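Local coordinates for protein cytochrome P450 CYP260B1 (PDB 5HIW) that is a bacterial cytochrome P450, a mainly helical protein that carries a haem group (protoporphyrin IX containing iron) in its interior, at residues N6-T11 against V39-R44; A182-I187 against V221-I226; E189-H194 against T198-I203. All blocks are in the same frame, centred on the assembly; numbering follows the deposited sequence.

Contact 1: N6-T11 against V39-R44; sequences NLFSFT and VPVVLR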
loop_
_atom_site.group_PDB
_atom_site.type_symbol
_atom_site.label_atom_id
_atom_site.label_comp_id
_atom_site.label_asym_id
_atom_site.label_seq_id
_atom_site.Cartn_x
_atom_site.Cartn_y
_atom_site.Cartn_z
ATOM N N ASN A 6 14.121 13.391 -15.600
ATOM C CA ASN A 6 13.132 12.308 -15.821
ATOM C C ASN A 6 13.680 11.125 -15.006
ATOM O O ASN A 6 14.553 10.408 -15.465
ATOM C CB ASN A 6 12.979 11.917 -17.322
ATOM C CG ASN A 6 11.796 10.926 -17.551
ATOM O OD1 ASN A 6 11.475 10.132 -16.684
ATOM N ND2 ASN A 6 11.133 11.003 -18.698
ATOM N N LEU A 7 13.296 11.040 -13.735
ATOM C CA LEU A 7 13.849 10.003 -12.854
ATOM C C LEU A 7 12.925 8.783 -12.672
ATOM O O LEU A 7 13.373 7.698 -12.354
ATOM C CB LEU A 7 14.142 10.658 -11.507
ATOM C CG LEU A 7 15.073 11.866 -11.473
ATOM C CD1 LEU A 7 15.229 12.318 -10.047
ATOM C CD2 LEU A 7 16.456 11.515 -12.044
ATOM N N PHE A 8 11.640 8.951 -12.924
ATOM C CA PHE A 8 10.669 7.893 -12.629
ATOM C C PHE A 8 10.503 6.841 -13.725
ATOM O O PHE A 8 9.852 5.828 -13.519
ATOM C CB PHE A 8 9.350 8.511 -12.173
ATOM C CG PHE A 8 9.386 8.972 -10.722
ATOM C CD1 PHE A 8 10.116 10.083 -10.325
ATOM C CD2 PHE A 8 8.721 8.238 -9.726
ATOM C CE1 PHE A 8 10.155 10.488 -9.019
ATOM C CE2 PHE A 8 8.767 8.644 -8.411
ATOM C CZ PHE A 8 9.440 9.763 -8.036
ATOM N N SER A 9 11.064 7.112 -14.903
ATOM C CA SER A 9 11.042 6.129 -16.010
ATOM C C SER A 9 12.207 5.129 -15.861
ATOM O O SER A 9 12.256 4.121 -16.526
ATOM C CB SER A 9 11.041 6.855 -17.385
ATOM O OG SER A 9 12.114 7.787 -17.433
ATOM N N PHE A 10 13.102 5.376 -14.941
ATOM C CA PHE A 10 14.188 4.423 -14.604
ATOM C C PHE A 10 13.623 3.002 -14.426
ATOM O O PHE A 10 12.621 2.809 -13.740
ATOM C CB PHE A 10 14.868 4.947 -13.318
ATOM C CG PHE A 10 16.091 4.171 -12.868
ATOM C CD1 PHE A 10 15.959 3.100 -12.039
ATOM C CD2 PHE A 10 17.368 4.542 -13.286
ATOM C CE1 PHE A 10 17.072 2.353 -11.624
ATOM C CE2 PHE A 10 18.482 3.839 -12.872
ATOM C CZ PHE A 10 18.347 2.746 -12.029
ATOM N N THR A 11 14.206 2.019 -15.105
ATOM C CA THR A 11 13.947 0.599 -14.836
ATOM C C THR A 11 15.261 -0.127 -14.548
ATOM O O THR A 11 16.344 0.419 -14.812
ATOM C CB THR A 11 13.253 -0.146 -15.974
ATOM O OG1 THR A 11 14.143 -0.278 -17.069
ATOM C CG2 THR A 11 12.056 0.593 -16.438
ATOM N N VAL A 39 4.954 16.713 -13.085
ATOM C CA VAL A 39 4.765 17.532 -11.923
ATOM C C VAL A 39 6.038 17.776 -11.182
ATOM O O VAL A 39 6.994 16.967 -11.276
ATOM C CB VAL A 39 3.742 16.876 -10.933
ATOM C CG1 VAL A 39 2.371 16.816 -11.548
ATOM C CG2 VAL A 39 4.194 15.492 -10.499
ATOM N N PRO A 40 6.068 18.841 -10.338
ATOM C CA PRO A 40 7.171 19.018 -9.425
ATOM C C PRO A 40 7.208 17.832 -8.411
ATOM O O PRO A 40 6.163 17.279 -8.101
ATOM C CB PRO A 40 6.829 20.303 -8.667
ATOM C CG PRO A 40 5.782 20.953 -9.455
ATOM C CD PRO A 40 5.058 19.899 -10.197
ATOM N N VAL A 41 8.389 17.474 -7.977
ATOM C CA VAL A 41 8.631 16.375 -7.028
ATOM C C VAL A 41 9.485 16.940 -5.932
ATOM O O VAL A 41 10.420 17.710 -6.191
ATOM C CB VAL A 41 9.306 15.199 -7.734
ATOM C CG1 VAL A 41 9.729 14.148 -6.788
ATOM C CG2 VAL A 41 8.398 14.589 -8.756
ATOM N N VAL A 42 9.189 16.557 -4.700
ATOM C CA VAL A 42 10.062 16.738 -3.549
ATOM C C VAL A 42 10.722 15.453 -3.184
ATOM O O VAL A 42 10.050 14.391 -2.906
ATOM C CB VAL A 42 9.274 17.233 -2.340
ATOM C CG1 VAL A 42 10.185 17.632 -1.212
ATOM C CG2 VAL A 42 8.425 18.430 -2.775
ATOM N N LEU A 43 12.018 15.509 -3.177
ATOM C CA LEU A 43 12.824 14.335 -2.861
ATOM C C LEU A 43 13.338 14.216 -1.427
ATOM O O LEU A 43 13.190 13.143 -0.847
ATOM C CB LEU A 43 13.998 14.177 -3.804
ATOM C CG LEU A 43 13.710 13.904 -5.288
ATOM C CD1 LEU A 43 15.013 13.912 -6.111
ATOM C CD2 LEU A 43 12.994 12.554 -5.459
ATOM N N ARG A 44 13.949 15.250 -0.854
ATOM C CA ARG A 44 14.656 15.062 0.438
ATOM C C ARG A 44 13.650 14.768 1.541
ATOM O O ARG A 44 12.577 15.405 1.641
ATOM C CB ARG A 44 15.483 16.254 0.884
ATOM C CG ARG A 44 16.694 16.407 -0.049
ATOM C CD ARG A 44 17.476 17.658 0.260
ATOM N NE ARG A 44 18.454 17.848 -0.809
ATOM C CZ ARG A 44 19.315 18.867 -0.890
ATOM N NH1 ARG A 44 19.377 19.815 0.061
ATOM N NH2 ARG A 44 20.105 18.920 -1.953
#
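Val-41, on strand 39-42, turns its side chain toward the loop 6-11 and meets the ring of Phe-8 there. The touching atoms are CG1 of Val-41 and CE1 of Phe-8, 4.3 Å apart, with the methyl approaching the ring obliquely. CG1 reaches that position because it stands anti to the backbone N (chi1 172°). The ring of Phe-8 also meets Tyr-300 of strand 298-302, the two planes nearly perpendicular, and touches Tyr-32 of strand 31-34. Val-42, next along the strand, takes no part in this contact and packs instead on Leu-299 and Leu-301 of strand 298-302. Strand 39-42 lies between strands 31-34 and 298-302 in the mixed sheet of the P450 fold, antiparallel to the first and parallel to the second, and the loop 6-11 leads from the edge strand 4-5 of this sheet toward helix 17-28. Leu-43 faces the loop again, and its CD1 comes within 4.3 Å of CD1 of Leu-7, methyl against methyl. Both leucines extend on toward helix 17-28, Leu-7 resting on His-21 and Ala-25 and Leu-43 on Ala-26. At Arg-44 the chain stands at the N-cap of the next helix, its guanidinium NE hydrogen-bonded to the carbonyl of Ala-26.

Contact 2: A182-I187 against V221-I226; sequences AQLREI and VVLTLI. With HEM (protoporphyrin IX containing Fe), chain B.
Leu-184 reaches across from one helix to Val-222 and Leu-223 of another, and its two methyls share the work. Leu-184 CD2 meets Val-222 CG1 tip to tip at 3.7 Å, and the same Val-222 CG1 lies 3.9 Å from Leu-184 CD1, so that one valine methyl sits against both ends of the leucine fork. The Leu-184 and Leu-223 side chains run obliquely past one another, with Leu-184 CD1 3.8 Å from Leu-223 CG. Leu-223 starts out at an angle to the neighbouring helix, and the outer part of its side chain, from CG onward, comes nearer. With chi1 of Val-222 at 172°, its CG1 stands beside the carbonyl carbon, on the far side from the backbone N, and so faces the leucine.

Around this wholly apolar patch, Leu-200 of helix 199-209 touches both Leu-184 and Val-222, while Phe-140 of helix 130-140 packs on Val-222 and on Ile-226. Farther along helix 218-229 the chain meets the haem at its rim: CG2 of Thr-224 approaches the ring methyl CMD of HEM at 3.6 Å, and the carbonyl O of Leu-225 lies 3.6 Å from CAC of HEM. The iron itself carries a water, with FE of HEM 2.3 Å from the oxygen of water 1. Ser-229 is hydrogen-bonded to the carbonyls of Leu-225 and Ile-226. Here, then, the G helix of the P450 fold (167-191) packs on helix 218-229, the first part of the long helix that in this family runs past the haem.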
loop_
_atom_site.group_PDB
_atom_site.type_symbol
_atom_site.label_atom_id
_atom_site.label_comp_id
_atom_site.label_asym_id
_atom_site.label_seq_id
_atom_site.Cartn_x
_atom_site.Cartn_y
_atom_site.Cartn_z
ATOM N N ALA A 182 -24.155 -1.788 -3.941
ATOM C CA ALA A 182 -25.366 -2.576 -3.808
ATOM C C ALA A 182 -25.143 -3.902 -3.100
ATOM O O ALA A 182 -25.955 -4.326 -2.283
ATOM C CB ALA A 182 -25.971 -2.801 -5.182
ATOM N N GLN A 183 -24.039 -4.592 -3.391
ATOM C CA GLN A 183 -23.705 -5.776 -2.645
ATOM C C GLN A 183 -23.478 -5.438 -1.143
ATOM O O GLN A 183 -23.842 -6.191 -0.253
ATOM C CB GLN A 183 -22.389 -6.419 -3.140
ATOM C CG GLN A 183 -22.517 -7.070 -4.483
ATOM C CD GLN A 183 -21.201 -7.639 -4.928
ATOM O OE1 GLN A 183 -20.737 -8.643 -4.405
ATOM N NE2 GLN A 183 -20.698 -7.088 -6.009
ATOM N N LEU A 184 -22.807 -4.355 -0.933
ATOM C CA LEU A 184 -22.364 -3.980 0.457
ATOM C C LEU A 184 -23.542 -3.387 1.267
ATOM O O LEU A 184 -23.654 -3.630 2.453
ATOM C CB LEU A 184 -21.271 -2.980 0.351
ATOM C CG LEU A 184 -19.898 -3.562 0.001
ATOM C CD1 LEU A 184 -19.020 -2.385 -0.261
ATOM C CD2 LEU A 184 -19.338 -4.448 1.086
ATOM N N ARG A 185 -24.426 -2.632 0.599
ATOM C CA ARG A 185 -25.719 -2.256 1.210
ATOM C C ARG A 185 -26.492 -3.435 1.649
ATOM O O ARG A 185 -27.022 -3.444 2.739
ATOM C CB ARG A 185 -26.608 -1.515 0.235
ATOM C CG ARG A 185 -26.612 -0.054 0.484
ATOM C CD ARG A 185 -27.373 0.691 -0.585
ATOM N NE ARG A 185 -27.077 2.104 -0.377
ATOM C CZ ARG A 185 -26.342 2.860 -1.182
ATOM N NH1 ARG A 185 -25.859 2.374 -2.326
ATOM N NH2 ARG A 185 -26.135 4.128 -0.859
ATOM N N GLU A 186 -26.629 -4.412 0.788
ATOM C CA GLU A 186 -27.409 -5.581 1.131
ATOM C C GLU A 186 -26.845 -6.285 2.351
ATOM O O GLU A 186 -27.575 -6.715 3.241
ATOM C CB GLU A 186 -27.431 -6.523 -0.036
ATOM C CG GLU A 186 -27.972 -7.892 0.299
ATOM C CD GLU A 186 -28.090 -8.705 -0.962
ATOM O OE1 GLU A 186 -27.284 -8.445 -1.872
ATOM O OE2 GLU A 186 -28.992 -9.554 -1.063
ATOM N N ILE A 187 -25.509 -6.427 2.374
ATOM C CA ILE A 187 -24.845 -7.013 3.517
ATOM C C ILE A 187 -25.030 -6.116 4.763
ATOM O O ILE A 187 -25.304 -6.614 5.844
ATOM C CB ILE A 187 -23.333 -7.238 3.191
ATOM C CG1 ILE A 187 -23.190 -8.292 2.112
ATOM C CG2 ILE A 187 -22.595 -7.751 4.434
ATOM C CD1 ILE A 187 -21.891 -8.155 1.312
ATOM N N VAL A 221 -17.450 3.431 4.483
ATOM C CA VAL A 221 -16.254 3.075 5.244
ATOM C C VAL A 221 -15.587 1.858 4.568
ATOM O O VAL A 221 -14.369 1.817 4.343
ATOM C CB VAL A 221 -16.596 2.815 6.753
ATOM C CG1 VAL A 221 -15.386 2.216 7.473
ATOM C CG2 VAL A 221 -17.051 4.096 7.401
ATOM N N VAL A 222 -16.374 0.845 4.308
ATOM C CA VAL A 222 -15.873 -0.403 3.700
ATOM C C VAL A 222 -15.188 -0.078 2.379
ATOM O O VAL A 222 -14.080 -0.544 2.161
ATOM C CB VAL A 222 -16.972 -1.470 3.499
ATOM C CG1 VAL A 222 -16.492 -2.693 2.688
ATOM C CG2 VAL A 222 -17.541 -1.938 4.822
ATOM N N LEU A 223 -15.828 0.695 1.513
ATOM C CA LEU A 223 -15.224 0.975 0.195
ATOM C C LEU A 223 -13.943 1.730 0.374
ATOM O O LEU A 223 -12.958 1.488 -0.358
ATOM C CB LEU A 223 -16.151 1.742 -0.738
ATOM C CG LEU A 223 -17.132 0.746 -1.362
ATOM C CD1 LEU A 223 -18.439 1.376 -1.902
ATOM C CD2 LEU A 223 -16.454 -0.051 -2.443
ATOM N N THR A 224 -13.872 2.624 1.365
ATOM C CA THR A 224 -12.573 3.271 1.617
ATOM C C THR A 224 -11.496 2.273 2.001
ATOM O O THR A 224 -10.326 2.401 1.461
ATOM C CB THR A 224 -12.703 4.418 2.626
ATOM O OG1 THR A 224 -13.436 5.471 2.012
ATOM C CG2 THR A 224 -11.399 4.943 3.087
ATOM N N LEU A 225 -11.840 1.281 2.832
ATOM C CA LEU A 225 -10.882 0.296 3.226
ATOM C C LEU A 225 -10.497 -0.607 2.042
ATOM O O LEU A 225 -9.333 -1.011 1.932
ATOM C CB LEU A 225 -11.367 -0.567 4.359
ATOM C CG LEU A 225 -11.672 0.280 5.673
ATOM C CD1 LEU A 225 -12.256 -0.595 6.750
ATOM C CD2 LEU A 225 -10.408 1.012 6.143
ATOM N N ILE A 226 -11.474 -0.971 1.222
ATOM C CA ILE A 226 -11.173 -1.775 0.015
ATOM C C ILE A 226 -10.196 -1.060 -0.931
ATOM O O ILE A 226 -9.117 -1.612 -1.267
ATOM C CB ILE A 226 -12.452 -2.194 -0.704
ATOM C CG1 ILE A 226 -13.186 -3.246 0.134
ATOM C CG2 ILE A 226 -12.082 -2.817 -2.040
ATOM C CD1 ILE A 226 -14.583 -3.539 -0.326
HETATM C CHA HEM B . -3.383 6.302 3.686
HETATM C CHB HEM B . 0.171 3.426 2.033
HETATM C CHC HEM B . -2.369 -0.444 3.300
HETATM C CHD HEM B . -6.158 2.405 3.990
HETATM C C1A HEM B . -2.179 5.881 3.198
HETATM C C2A HEM B . -1.101 6.716 2.798
HETATM C C3A HEM B . -0.082 5.907 2.368
HETATM C C4A HEM B . -0.582 4.564 2.390
HETATM C CMA HEM B . 1.281 6.378 1.822
HETATM C CAA HEM B . -1.026 8.229 2.971
HETATM C CBA HEM B . -1.800 8.922 1.837
HETATM C CGA HEM B . -1.556 10.390 1.793
HETATM O O1A HEM B . -1.023 10.978 2.791
HETATM O O2A HEM B . -1.696 11.002 0.705
HETATM C C1B HEM B . -0.216 2.149 2.179
HETATM C C2B HEM B . 0.671 1.045 1.932
HETATM C C3B HEM B . -0.064 -0.061 2.316
HETATM C C4B HEM B . -1.390 0.381 2.753
HETATM C CMB HEM B . 2.087 1.006 1.331
HETATM C CAB HEM B . 0.465 -1.395 2.167
HETATM C CBB HEM B . -0.138 -2.536 2.180
HETATM C C1C HEM B . -3.653 -0.004 3.615
HETATM C C2C HEM B . -4.678 -0.900 4.059
HETATM C C3C HEM B . -5.755 -0.077 4.243
HETATM C C4C HEM B . -5.404 1.256 3.876
HETATM C CMC HEM B . -4.414 -2.379 4.213
HETATM C CAC HEM B . -7.101 -0.444 4.723
HETATM C CBC HEM B . -7.270 -1.469 5.545
HETATM C C1D HEM B . -5.652 3.699 3.960
HETATM C C2D HEM B . -6.562 4.843 4.234
HETATM C C3D HEM B . -5.805 5.929 4.144
HETATM C C4D HEM B . -4.447 5.443 3.854
HETATM C CMD HEM B . -8.060 4.807 4.467
HETATM C CAD HEM B . -6.205 7.390 4.408
HETATM C CBD HEM B . -5.901 7.703 5.861
HETATM C CGD HEM B . -6.294 9.133 6.259
HETATM O O1D HEM B . -6.429 10.062 5.405
HETATM O O2D HEM B . -6.482 9.434 7.485
HETATM N NA HEM B . -1.811 4.541 2.952
HETATM N NB HEM B . -1.347 1.709 2.776
HETATM N NC HEM B . -4.054 1.258 3.566
HETATM N ND HEM B . -4.386 4.114 3.714
HETATM FE FE HEM B . -2.897 2.942 3.291
HETATM O O HOH W 1 -3.577 2.991 1.100
#

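Contact 3: E189-H194 against T198-I203; sequences EREVAH and TLLGEI
Glu-191 of helix 167-191 meets Thr-198, Leu-200 and Gly-201 in a largely water-mediated contact, where a short connection leads into the first turn of helix 199-209. The glutamate chain is bent at its second torsion (chi2 -77°), which brings the carboxylate up to the backbone of that turn: OE1 of Glu-191 lies 3.4 Å from CA of Gly-201, where no side chain intervenes. Closer to the backbone, Glu-191 CG lies 3.8 Å from Leu-200 CD2, the two side chains passing at a slant. Two waters complete the join. Water 3 donates to OE1 of Glu-191 at 2.7 Å and to the carbonyl O of Gly-201, also at 2.7 Å. Water 2 donates a longer bond to OE2 of Glu-191 (3.2 Å) and pairs with Thr-198 OG1. That hydroxyl oxygen, OG1 of Thr-198, is the N-cap acceptor, taking the N-H of Gly-201 (N to OG1 2.9 Å) in a nearly straight bond (166°). Ser-196 OG bonds to both Glu-191 OE2 and Thr-198 OG1. Each carboxylate oxygen thus has polar partners, and through the waters and Ser-196 the charged group is tied to the capping hydroxyl and to the Gly-201 carbonyl.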
loop_
_atom_site.group_PDB
_atom_site.type_symbol
_atom_site.label_atom_id
_atom_site.label_comp_id
_atom_site.label_asym_id
_atom_site.label_seq_id
_atom_site.Cartn_x
_atom_site.Cartn_y
_atom_site.Cartn_z
ATOM N N GLU A 189 -27.355 -3.902 5.511
ATOM C CA GLU A 189 -28.756 -3.960 5.987
ATOM C C GLU A 189 -29.097 -5.229 6.788
ATOM O O GLU A 189 -29.900 -5.144 7.704
ATOM C CB GLU A 189 -29.712 -3.723 4.817
ATOM C CG GLU A 189 -29.526 -2.303 4.270
ATOM C CD GLU A 189 -30.218 -2.068 2.940
ATOM O OE1 GLU A 189 -30.649 -3.078 2.329
ATOM O OE2 GLU A 189 -30.299 -0.878 2.499
ATOM N N ARG A 190 -28.488 -6.385 6.468
ATOM C CA ARG A 190 -28.685 -7.635 7.201
ATOM C C ARG A 190 -28.121 -7.596 8.647
ATOM O O ARG A 190 -28.524 -8.403 9.538
ATOM C CB ARG A 190 -28.012 -8.801 6.477
ATOM C CG ARG A 190 -28.779 -9.326 5.272
ATOM C CD ARG A 190 -28.329 -10.706 4.835
ATOM N NE ARG A 190 -27.985 -11.574 5.981
ATOM C CZ ARG A 190 -28.848 -12.123 6.851
ATOM N NH1 ARG A 190 -30.160 -11.901 6.758
ATOM N NH2 ARG A 190 -28.396 -12.874 7.851
ATOM N N GLU A 191 -27.151 -6.697 8.855
ATOM C CA GLU A 191 -26.495 -6.556 10.152
ATOM C C GLU A 191 -27.486 -6.117 11.250
ATOM O O GLU A 191 -27.374 -6.619 12.378
ATOM C CB GLU A 191 -25.293 -5.605 10.081
ATOM C CG GLU A 191 -24.142 -6.143 9.208
ATOM C CD GLU A 191 -23.343 -7.202 9.921
ATOM O OE1 GLU A 191 -23.284 -7.179 11.169
ATOM O OE2 GLU A 191 -22.786 -8.089 9.262
ATOM N N VAL A 192 -28.465 -5.260 10.915
ATOM C CA VAL A 192 -29.492 -4.823 11.913
ATOM C C VAL A 192 -30.173 -5.998 12.668
ATOM O O VAL A 192 -30.169 -6.035 13.912
ATOM C CB VAL A 192 -30.526 -3.823 11.318
ATOM C CG1 VAL A 192 -31.550 -3.379 12.410
ATOM C CG2 VAL A 192 -29.792 -2.622 10.703
ATOM N N ALA A 193 -30.705 -6.964 11.924
ATOM C CA ALA A 193 -31.382 -8.131 12.497
ATOM C C ALA A 193 -30.457 -9.331 12.769
ATOM O O ALA A 193 -30.785 -10.184 13.573
ATOM C CB ALA A 193 -32.541 -8.564 11.588
ATOM N N HIS A 194 -29.316 -9.400 12.092
ATOM C CA HIS A 194 -28.389 -10.538 12.209
ATOM C C HIS A 194 -26.946 -10.061 12.287
ATOM O O HIS A 194 -26.162 -10.378 11.362
ATOM C CB HIS A 194 -28.511 -11.471 10.991
ATOM C CG HIS A 194 -29.889 -12.010 10.794
ATOM N ND1 HIS A 194 -30.342 -13.143 11.441
ATOM C CD2 HIS A 194 -30.925 -11.555 10.053
ATOM C CE1 HIS A 194 -31.591 -13.377 11.083
ATOM N NE2 HIS A 194 -31.968 -12.429 10.241
ATOM N N THR A 198 -18.142 -10.234 11.135
ATOM C CA THR A 198 -17.121 -9.801 10.182
ATOM C C THR A 198 -16.658 -8.438 10.513
ATOM O O THR A 198 -17.266 -7.724 11.352
ATOM C CB THR A 198 -17.709 -9.762 8.768
ATOM O OG1 THR A 198 -18.651 -8.684 8.727
ATOM C CG2 THR A 198 -18.281 -11.119 8.360
ATOM N N LEU A 199 -15.613 -7.979 9.809
ATOM C CA LEU A 199 -15.173 -6.651 10.026
ATOM C C LEU A 199 -16.278 -5.673 9.592
ATOM O O LEU A 199 -16.450 -4.627 10.227
ATOM C CB LEU A 199 -13.878 -6.347 9.260
ATOM C CG LEU A 199 -13.266 -4.961 9.447
ATOM C CD1 LEU A 199 -12.921 -4.673 10.936
ATOM C CD2 LEU A 199 -12.049 -4.868 8.545
ATOM N N LEU A 200 -17.050 -6.029 8.546
ATOM C CA LEU A 200 -18.075 -5.088 8.063
ATOM C C LEU A 200 -19.030 -5.017 9.226
ATOM O O LEU A 200 -19.568 -3.955 9.545
ATOM C CB LEU A 200 -18.773 -5.548 6.755
ATOM C CG LEU A 200 -19.908 -4.593 6.375
ATOM C CD1 LEU A 200 -20.125 -4.626 4.857
ATOM C CD2 LEU A 200 -21.205 -5.003 7.092
ATOM N N GLY A 201 -19.241 -6.115 9.888
ATOM C CA GLY A 201 -20.030 -6.051 11.173
ATOM C C GLY A 201 -19.547 -5.132 12.304
ATOM O O GLY A 201 -20.358 -4.405 12.900
ATOM N N GLU A 202 -18.248 -5.130 12.606
ATOM C CA GLU A 202 -17.661 -4.195 13.578
ATOM C C GLU A 202 -17.850 -2.759 13.064
ATOM O O GLU A 202 -18.010 -1.822 13.849
ATOM C CB GLU A 202 -16.120 -4.360 13.732
ATOM C CG GLU A 202 -15.598 -5.692 14.293
ATOM C CD GLU A 202 -15.373 -5.662 15.789
ATOM O OE1 GLU A 202 -15.376 -4.531 16.345
ATOM O OE2 GLU A 202 -15.154 -6.756 16.358
ATOM N N ILE A 203 -17.795 -2.547 11.760
ATOM C CA ILE A 203 -17.893 -1.162 11.250
ATOM C C ILE A 203 -19.331 -0.659 11.474
ATOM O O ILE A 203 -19.561 0.484 11.911
ATOM C CB ILE A 203 -17.541 -1.087 9.751
ATOM C CG1 ILE A 203 -16.043 -1.124 9.544
ATOM C CG2 ILE A 203 -18.014 0.185 9.141
ATOM C CD1 ILE A 203 -15.652 -1.717 8.198
HETATM O O HOH W 2 -20.709 -9.089 7.100
HETATM O O HOH W 3 -22.829 -5.536 13.289
#

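How the contacts relate
From the N terminus, contact 1 is the first to close, bringing the loop after strand 4-5 back against strand 39-42 and enclosing helix 17-28 and strand 31-34. It is complete long before the others begin and lies on the opposite side of the chain's centre, about 35 Å from contact 2 and 44 Å from contact 3, centre to centre. Contact 2 closes a longer loop between helices 167-191 and 218-229. Within that loop lies contact 3, a tight return from helix 167-191 to helix 199-209. The two share helix 167-191 and touch directly, Val-221 CG1 lying 3.7 Å from Ile-203 CG2, so three successive helices form one packed group.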